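Local coordinates for protein purine nucleoside phosphorylase (Schistosoma mansoni, PDB 6B37) that catalyses the phosphorolysis of purine nucleosides, probably including inosine and guanosine, to the free purine base and a pentose 1-phosphate, at residues Val193-Gly198 and Leu214-Val219; Ile115-Gly120 and Ala239-Ala244. One frame throughout, in Å; residues are numbered along the deposited sequence.

Contact 1 (Val193-Gly198 and Leu214-Val219); sequences VYAFNG and LGCDVV. With CGD (1,3-benzothiazol-2-ol), chain H.
V193 to A195, near the end of strand 189-196, pair in parallel with the chain around V218 and V219, where strand 218-220 begins; the contact closes a beta-alpha-beta unit whose crossover is helix 205-213. G215, with its positive phi, ends that helix in a Schellman motif, and C216 and D217 lead the chain to the edge of the partner strand. There V193 O is gripped by two successive amides, D217 N at 2.9 Å and V218 N at 3.2 Å. One step further A195 N gives V218 O a nearly straight bond of 2.9 Å (angle at H 175°). D217 fastens the start of the pairing: its CG sits beside its own backbone N (chi1 -62°), bringing OD2 to 2.8 Å from V193 N, which it meets with its anti lone pair. The second oxygen, OD1, accepts from N123 ND2, so both ends of the carboxylate are held and the charged form is probably favoured. On the face carrying Y194, V218 CG2 approaches the ring obliquely, 3.5 Å from Y194 CD1, the two side chains crossing at about a right angle. On the opposite face A195 CB rests on C216 SG at 3.7 Å. V219 CG2 lies anti to its backbone N and packs 3.8 Å from N197 CB. The N197 amide is fixed at both ends, OD1 by G199 N and ND2 by T201 O, and ND2 also donates to the O of the bound 1,3-benzothiazol-2-ol at 3.1 Å. Strand 131-139 borders strand 189-196 on its other edge, F140 of helix 140-143 packs on A195, and across the trimer L143 of a second subunit touches N197 while D206 of a third touches V193.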
loop_
_atom_site.group_PDB
_atom_site.type_symbol
_atom_site.label_atom_id
_atom_site.label_comp_id
_atom_site.label_asym_id
_atom_site.label_seq_id
_atom_site.Cartn_x
_atom_site.Cartn_y
_atom_site.Cartn_z
ATOM N N VAL A 193 13.580 -5.999 -14.618
ATOM C CA VAL A 193 12.632 -6.102 -13.502
ATOM C C VAL A 193 11.588 -4.984 -13.597
ATOM O O VAL A 193 11.951 -3.806 -13.731
ATOM C CB VAL A 193 13.388 -6.022 -12.168
ATOM C CG1 VAL A 193 12.417 -5.990 -10.991
ATOM C CG2 VAL A 193 14.404 -7.188 -12.009
ATOM N N TYR A 194 10.299 -5.358 -13.513
ATOM C CA TYR A 194 9.144 -4.453 -13.635
ATOM C C TYR A 194 8.586 -4.053 -12.265
ATOM O O TYR A 194 8.175 -4.919 -11.486
ATOM C CB TYR A 194 8.053 -5.139 -14.441
ATOM C CG TYR A 194 6.768 -4.392 -14.726
ATOM C CD1 TYR A 194 6.550 -3.795 -15.954
ATOM C CD2 TYR A 194 5.729 -4.382 -13.811
ATOM C CE1 TYR A 194 5.350 -3.163 -16.253
ATOM C CE2 TYR A 194 4.534 -3.760 -14.107
ATOM C CZ TYR A 194 4.346 -3.144 -15.319
ATOM O OH TYR A 194 3.159 -2.549 -15.664
ATOM N N ALA A 195 8.572 -2.741 -11.990
ATOM C CA ALA A 195 7.929 -2.192 -10.799
ATOM C C ALA A 195 6.467 -1.883 -11.099
ATOM O O ALA A 195 6.170 -1.173 -12.057
ATOM C CB ALA A 195 8.636 -0.909 -10.366
ATOM N N PHE A 196 5.553 -2.396 -10.274
ATOM C CA PHE A 196 4.114 -2.114 -10.392
ATOM C C PHE A 196 3.763 -0.876 -9.559
ATOM O O PHE A 196 3.806 -0.933 -8.319
ATOM C CB PHE A 196 3.321 -3.337 -9.934
ATOM C CG PHE A 196 1.805 -3.189 -9.989
ATOM C CD1 PHE A 196 1.189 -2.301 -10.843
ATOM C CD2 PHE A 196 0.989 -4.039 -9.202
ATOM C CE1 PHE A 196 -0.217 -2.169 -10.889
ATOM C CE2 PHE A 196 -0.392 -3.925 -9.255
ATOM C CZ PHE A 196 -1.010 -3.001 -10.111
ATOM N N ASN A 197 3.530 0.249 -10.249
ATOM C CA ASN A 197 2.959 1.490 -9.705
ATOM C C ASN A 197 1.443 1.399 -9.823
ATOM O O ASN A 197 0.906 1.347 -10.937
ATOM C CB ASN A 197 3.515 2.679 -10.507
ATOM C CG ASN A 197 2.767 3.993 -10.263
ATOM O OD1 ASN A 197 2.198 4.214 -9.189
ATOM N ND2 ASN A 197 2.787 4.888 -11.261
ATOM N N GLY A 198 0.729 1.390 -8.693
ATOM C CA GLY A 198 -0.723 1.271 -8.778
ATOM C C GLY A 198 -1.406 2.316 -9.645
ATOM O O GLY A 198 -2.414 2.020 -10.313
ATOM N N LEU A 214 16.302 0.978 -5.904
ATOM C CA LEU A 214 15.735 -0.307 -5.469
ATOM C C LEU A 214 15.951 -1.443 -6.467
ATOM O O LEU A 214 15.493 -2.567 -6.220
ATOM C CB LEU A 214 14.233 -0.160 -5.187
ATOM C CG LEU A 214 13.920 0.829 -4.057
ATOM C CD1 LEU A 214 12.438 0.949 -3.866
ATOM C CD2 LEU A 214 14.598 0.392 -2.752
ATOM N N GLY A 215 16.615 -1.185 -7.581
ATOM C CA GLY A 215 16.882 -2.220 -8.552
ATOM C C GLY A 215 15.815 -2.409 -9.607
ATOM O O GLY A 215 15.820 -3.440 -10.291
ATOM N N CYS A 216 14.912 -1.446 -9.775
ATOM C CA CYS A 216 13.896 -1.542 -10.812
ATOM C C CYS A 216 14.447 -1.102 -12.159
ATOM O O CYS A 216 15.193 -0.121 -12.252
ATOM C CB CYS A 216 12.692 -0.679 -10.460
ATOM S SG CYS A 216 11.954 -1.116 -8.851
ATOM N N ASP A 217 14.041 -1.803 -13.218
ATOM C CA ASP A 217 14.464 -1.429 -14.563
ATOM C C ASP A 217 13.403 -0.664 -15.353
ATOM O O ASP A 217 13.757 0.194 -16.174
ATOM C CB ASP A 217 14.886 -2.679 -15.351
ATOM C CG ASP A 217 16.084 -3.385 -14.711
ATOM O OD1 ASP A 217 17.131 -2.715 -14.530
ATOM O OD2 ASP A 217 15.987 -4.586 -14.368
ATOM N N VAL A 218 12.118 -0.955 -15.117
ATOM C CA VAL A 218 10.986 -0.304 -15.773
ATOM C C VAL A 218 9.876 -0.146 -14.738
ATOM O O VAL A 218 9.864 -0.825 -13.702
ATOM C CB VAL A 218 10.463 -1.077 -17.009
ATOM C CG1 VAL A 218 11.603 -1.423 -17.979
ATOM C CG2 VAL A 218 9.719 -2.347 -16.634
ATOM N N VAL A 219 8.908 0.725 -15.050
ATOM C CA VAL A 219 7.757 0.975 -14.166
ATOM C C VAL A 219 6.472 1.074 -14.996
ATOM O O VAL A 219 6.421 1.785 -16.010
ATOM C CB VAL A 219 7.975 2.237 -13.282
ATOM C CG1 VAL A 219 8.280 3.500 -14.084
ATOM C CG2 VAL A 219 6.801 2.449 -12.328
HETATM C C4 CGD H . 4.753 5.171 -19.831
HETATM C C5 CGD H . 3.939 4.488 -19.266
HETATM C C6 CGD H . 3.777 4.291 -17.813
HETATM C C3 CGD H . 5.509 5.777 -19.390
HETATM C C2 CGD H . 5.713 5.907 -18.230
HETATM C C1 CGD H . 4.980 5.238 -17.141
HETATM O O CGD H . 3.495 3.852 -14.043
HETATM C C CGD H . 3.776 4.170 -15.358
HETATM S S CGD H . 2.948 3.567 -16.673
HETATM N N CGD H . 4.918 5.131 -15.600
#

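Contact 2 (Ile115-Gly120 and Ala239-Ala244); sequences ITNLAG and AVSLIA. With CGD (1,3-benzothiazol-2-ol), chain H; DMS (dimethyl sulfoxide), chain D.
S241 OG donates to N117 OD1 at 2.8 Å, lying in the amide plane on a lone pair (C=O...O angle 121°). N117 CG stands between its backbone N and carbonyl carbon (chi1 62°), a turn that leans the amide across to the neighbouring strand; ND2 donates to T223 OG1, so the amide is held at both ends and its orientation is fixed. Beneath this link strands 115-120 and 239-244 run in parallel register, joined by five backbone bonds. The straightest is L242 N to N117 O, 2.9 Å, and A244 N to A119 O closes the ladder. On the other face L118 and L242 lie side by side with their CD2 atoms 3.8 Å apart, under V262 and R269 of helix 259-283. Small molecules lie near the C-terminal ends of these segments: L118 N gives its hydrogen to the O of a dimethyl sulfoxide at 3.1 Å, and A244 CB is 3.9 Å from C4 of the 1,3-benzothiazol-2-ol. Twisted by -36°, these two strands belong to the central sheet of the phosphorylase superfamily fold, and their C-terminal ends border the ligand pocket.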
loop_
_atom_site.group_PDB
_atom_site.type_symbol
_atom_site.label_atom_id
_atom_site.label_comp_id
_atom_site.label_asym_id
_atom_site.label_seq_id
_atom_site.Cartn_x
_atom_site.Cartn_y
_atom_site.Cartn_z
ATOM N N ILE A 115 1.496 -11.209 -22.880
ATOM C CA ILE A 115 1.087 -9.886 -22.390
ATOM C C ILE A 115 2.046 -8.806 -22.896
ATOM O O ILE A 115 3.267 -8.993 -22.863
ATOM C CB ILE A 115 1.055 -9.829 -20.842
ATOM C CG1 ILE A 115 0.161 -10.920 -20.271
ATOM C CG2 ILE A 115 0.588 -8.455 -20.378
ATOM C CD1 ILE A 115 0.223 -11.028 -18.705
ATOM N N THR A 116 1.498 -7.665 -23.345
ATOM C CA THR A 116 2.300 -6.466 -23.597
ATOM C C THR A 116 1.769 -5.291 -22.773
ATOM O O THR A 116 0.614 -5.270 -22.344
ATOM C CB THR A 116 2.337 -6.067 -25.085
ATOM O OG1 THR A 116 1.011 -5.797 -25.571
ATOM C CG2 THR A 116 2.994 -7.172 -25.958
ATOM N N ASN A 117 2.648 -4.305 -22.549
ATOM C CA ASN A 117 2.286 -3.080 -21.840
ATOM C C ASN A 117 3.203 -1.934 -22.275
ATOM O O ASN A 117 4.224 -2.154 -22.934
ATOM C CB ASN A 117 2.343 -3.260 -20.305
ATOM C CG ASN A 117 3.720 -3.591 -19.786
ATOM O OD1 ASN A 117 4.649 -2.810 -19.956
ATOM N ND2 ASN A 117 3.848 -4.711 -19.057
ATOM N N LEU A 118 2.785 -0.701 -21.964
ATOM C CA LEU A 118 3.626 0.491 -22.086
ATOM C C LEU A 118 4.196 0.860 -20.716
ATOM O O LEU A 118 3.484 0.806 -19.703
ATOM C CB LEU A 118 2.825 1.647 -22.673
ATOM C CG LEU A 118 2.755 1.577 -24.201
ATOM C CD1 LEU A 118 1.468 2.168 -24.695
ATOM C CD2 LEU A 118 3.968 2.296 -24.788
ATOM N N ALA A 119 5.487 1.213 -20.667
ATOM C CA ALA A 119 6.170 1.409 -19.390
ATOM C C ALA A 119 7.197 2.532 -19.481
ATOM O O ALA A 119 7.662 2.905 -20.567
ATOM C CB ALA A 119 6.852 0.121 -18.926
ATOM N N GLY A 120 7.531 3.081 -18.314
ATOM C CA GLY A 120 8.620 4.065 -18.217
ATOM C C GLY A 120 9.960 3.388 -17.956
ATOM O O GLY A 120 10.045 2.407 -17.208
ATOM N N ALA A 239 5.780 -11.675 -20.779
ATOM C CA ALA A 239 5.355 -10.276 -20.656
ATOM C C ALA A 239 6.442 -9.372 -21.225
ATOM O O ALA A 239 7.616 -9.513 -20.860
ATOM C CB ALA A 239 5.063 -9.892 -19.191
ATOM N N VAL A 240 6.052 -8.435 -22.104
ATOM C CA VAL A 240 6.998 -7.553 -22.793
ATOM C C VAL A 240 6.539 -6.103 -22.604
ATOM O O VAL A 240 5.369 -5.779 -22.857
ATOM C CB VAL A 240 7.127 -7.899 -24.290
ATOM C CG1 VAL A 240 8.129 -6.948 -25.001
ATOM C CG2 VAL A 240 7.607 -9.333 -24.450
ATOM N N SER A 241 7.445 -5.244 -22.127
ATOM C CA SER A 241 7.210 -3.803 -22.003
ATOM C C SER A 241 7.771 -3.046 -23.215
ATOM O O SER A 241 8.895 -3.310 -23.663
ATOM C CB SER A 241 7.877 -3.211 -20.756
ATOM O OG SER A 241 7.248 -3.620 -19.555
ATOM N N LEU A 242 6.985 -2.101 -23.743
ATOM C CA LEU A 242 7.465 -1.103 -24.700
ATOM C C LEU A 242 7.780 0.176 -23.932
ATOM O O LEU A 242 6.906 0.714 -23.245
ATOM C CB LEU A 242 6.428 -0.818 -25.794
ATOM C CG LEU A 242 6.771 0.354 -26.722
ATOM C CD1 LEU A 242 8.100 0.171 -27.516
ATOM C CD2 LEU A 242 5.634 0.566 -27.717
ATOM N N ILE A 243 9.024 0.641 -24.024
ATOM C CA ILE A 243 9.517 1.769 -23.227
ATOM C C ILE A 243 9.128 3.074 -23.917
ATOM O O ILE A 243 9.494 3.318 -25.070
ATOM C CB ILE A 243 11.045 1.685 -23.033
ATOM C CG1 ILE A 243 11.440 0.374 -22.337
ATOM C CG2 ILE A 243 11.589 2.903 -22.271
ATOM C CD1 ILE A 243 10.690 0.099 -21.003
ATOM N N ALA A 244 8.405 3.938 -23.196
ATOM C CA ALA A 244 7.977 5.212 -23.774
ATOM C C ALA A 244 8.974 6.352 -23.557
ATOM O O ALA A 244 8.932 7.338 -24.298
ATOM C CB ALA A 244 6.624 5.616 -23.176
HETATM C C4 CGD H . 4.753 5.171 -19.831
HETATM C C5 CGD H . 3.939 4.488 -19.266
HETATM C C6 CGD H . 3.777 4.291 -17.813
HETATM C C3 CGD H . 5.509 5.777 -19.390
HETATM C C2 CGD H . 5.713 5.907 -18.230
HETATM C C1 CGD H . 4.980 5.238 -17.141
HETATM O O CGD H . 3.495 3.852 -14.043
HETATM C C CGD H . 3.776 4.170 -15.358
HETATM S S CGD H . 2.948 3.567 -16.673
HETATM N N CGD H . 4.918 5.131 -15.600
HETATM S S DMS D . -0.963 -0.474 -20.452
HETATM O O DMS D . -0.249 -0.238 -21.744
HETATM C C1 DMS D . -2.382 -1.517 -20.708
HETATM C C2 DMS D . 0.021 -1.149 -19.173
#

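Contacts 1 and 2 belong to one sheet, their centres about 11 Å apart. Strand 218-220 runs antiparallel to strand 112-121, and V219 O is 2.9 Å from G120 N, a probable hydrogen bond that joins them directly. Next to it V218 CG1 packs on I243 CD1 at 3.5 Å, while the Y194 ring touches the side chains of N117 and S241. The benzothiazole sits where the two contacts converge: V219 O is 3.6 Å from its C atom, and G120 N is 3.4 Å from its C2. Contact 1 thus supplies the polar grip through N197 and contact 2 a backbone wall, consistent with a pocket for the purine base.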